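Local coordinates for putative uncharacterized protein (Pseudomonas phage 201phi2-1, PDB 3R4V) that is a phage tubulin-like protein, carrying a C-terminal domain of the tubulin clan and holding guanosine-5'-diphosphate in a pocket formed by the N-terminal part of the chain, at residues L286-T289 / R290-K294. Numbering follows the deposited sequence.
Sequences LEMT and RQQSK
E287 reaches forward along the last turns of helix 274-294 and takes hold of two residues at once, R290 at i+3 and Q291 at i+4. The E287 and R290 chains run alongside each other in the same direction, and the carboxylate meets the NE/NH2 edge of the guanidinium in a bidentate side-on salt bridge: R290 NE gives its hydrogen to E287 OE1 at 3.0 Å, in a nearly straight bond, and R290 NH2 gives one to E287 OE2 at 2.8 Å. NH2 uses the syn lone pair of OE2, whereas NE comes to OE1 on the syn side but well out of the carboxylate plane; both oxygens lie close to the guanidinium plane, although the flat groups are twisted 36° apart. R290 suits this grip because its chain runs extended to CD and then turns about the CG-CD bond (chi3 66°), bringing the NE edge back toward the acid. The Q291 amide comes from another direction, its plane 73° from that of the carboxylate, and Q291 NE2 donates to the anti side of E287 OE2 at 2.7 Å. Glutamate fits here because its two oxygens can take both R290 donors and still accept from Q291, whose extended chain delivers NE2. The double hold on OE2 should limit rotation of the carboxylate, and the neighbouring arginine would probably favour its ionised form. Beneath runs the regular i to i+4 backbone ladder, while T289 turns its hydroxyl back to the carbonyl of K285, as threonine often does within a helix. Another side of the same turns faces helix 124-144: the flexible thioether chain of M288 packs on T124 and L127, T289 also touches T124, and the amide of Q292 donates to the hydroxyl of T124, joining the end of helix 274-294 to the start of helix 124-144.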
loop_
_atom_site.group_PDB
_atom_site.type_symbol
_atom_site.label_atom_id
_atom_site.label_comp_id
_atom_site.label_asym_id
_atom_site.label_seq_id
_atom_site.Cartn_x
_atom_site.Cartn_y
_atom_site.Cartn_z
ATOM N N LEU A 286 -12.342 11.345 14.773
ATOM C CA LEU A 286 -13.196 12.313 15.482
ATOM C C LEU A 286 -13.793 11.724 16.774
ATOM O O LEU A 286 -13.825 12.376 17.827
ATOM C CB LEU A 286 -14.324 12.790 14.574
ATOM C CG LEU A 286 -15.254 13.837 15.182
ATOM C CD1 LEU A 286 -14.490 15.135 15.409
ATOM C CD2 LEU A 286 -16.463 14.070 14.280
ATOM N N GLU A 287 -14.272 10.488 16.685
ATOM C CA GLU A 287 -14.839 9.816 17.844
ATOM C C GLU A 287 -13.786 9.609 18.933
ATOM O O GLU A 287 -14.049 9.868 20.100
ATOM C CB GLU A 287 -15.490 8.489 17.443
ATOM C CG GLU A 287 -15.989 7.647 18.638
ATOM C CD GLU A 287 -16.939 8.406 19.574
ATOM O OE1 GLU A 287 -17.550 9.421 19.160
ATOM O OE2 GLU A 287 -17.072 7.977 20.740
ATOM N N MET A 288 -12.593 9.168 18.550
ATOM C CA MET A 288 -11.515 8.984 19.522
ATOM C C MET A 288 -11.102 10.318 20.147
ATOM O O MET A 288 -10.864 10.412 21.360
ATOM C CB MET A 288 -10.289 8.342 18.874
ATOM C CG MET A 288 -10.417 6.879 18.536
ATOM S SD MET A 288 -8.758 6.187 18.321
ATOM C CE MET A 288 -8.118 6.386 19.980
ATOM N N THR A 289 -11.001 11.349 19.312
ATOM C CA THR A 289 -10.602 12.661 19.807
ATOM C C THR A 289 -11.682 13.270 20.705
ATOM O O THR A 289 -11.376 13.942 21.688
ATOM C CB THR A 289 -10.257 13.619 18.647
ATOM O OG1 THR A 289 -9.086 13.139 17.975
ATOM C CG2 THR A 289 -9.982 15.008 19.186
ATOM N N ARG A 290 -12.945 13.029 20.375
ATOM C CA ARG A 290 -14.021 13.476 21.241
ATOM C C ARG A 290 -13.798 12.898 22.640
ATOM O O ARG A 290 -13.851 13.616 23.647
ATOM C CB ARG A 290 -15.383 13.044 20.697
ATOM C CG ARG A 290 -16.557 13.555 21.524
ATOM C CD ARG A 290 -17.875 12.967 21.048
ATOM N NE ARG A 290 -17.941 11.526 21.268
ATOM C CZ ARG A 290 -18.307 10.963 22.416
ATOM N NH1 ARG A 290 -18.635 11.722 23.454
ATOM N NH2 ARG A 290 -18.342 9.643 22.528
ATOM N N GLN A 291 -13.524 11.602 22.703
ATOM C CA GLN A 291 -13.310 10.958 23.995
ATOM C C GLN A 291 -12.116 11.545 24.745
ATOM O O GLN A 291 -12.187 11.788 25.943
ATOM C CB GLN A 291 -13.151 9.452 23.815
ATOM C CG GLN A 291 -14.430 8.770 23.349
ATOM C CD GLN A 291 -14.205 7.320 22.959
ATOM O OE1 GLN A 291 -13.192 6.719 23.324
ATOM N NE2 GLN A 291 -15.145 6.753 22.206
ATOM N N GLN A 292 -11.024 11.786 24.032
ATOM C CA GLN A 292 -9.835 12.381 24.634
ATOM C C GLN A 292 -10.115 13.784 25.187
ATOM O O GLN A 292 -9.680 14.123 26.291
ATOM C CB GLN A 292 -8.691 12.423 23.609
ATOM C CG GLN A 292 -8.197 11.044 23.157
ATOM C CD GLN A 292 -7.133 11.124 22.065
ATOM O OE1 GLN A 292 -6.850 12.199 21.531
ATOM N NE2 GLN A 292 -6.551 9.983 21.723
ATOM N N SER A 293 -10.843 14.604 24.429
ATOM C CA SER A 293 -11.117 15.972 24.869
ATOM C C SER A 293 -12.091 16.012 26.051
ATOM O O SER A 293 -12.053 16.936 26.864
ATOM C CB SER A 293 -11.622 16.843 23.709
ATOM O OG SER A 293 -12.952 16.515 23.359
ATOM N N LYS A 294 -12.945 14.997 26.154
ATOM C CA LYS A 294 -13.920 14.909 27.239
ATOM C C LYS A 294 -13.276 14.459 28.551
ATOM O O LYS A 294 -13.781 14.753 29.637
ATOM C CB LYS A 294 -15.036 13.941 26.841
ATOM C CG LYS A 294 -15.856 13.404 27.994
ATOM C CD LYS A 294 -16.697 12.216 27.550
ATOM C CE LYS A 294 -17.528 11.671 28.702
ATOM N NZ LYS A 294 -16.680 11.316 29.874
#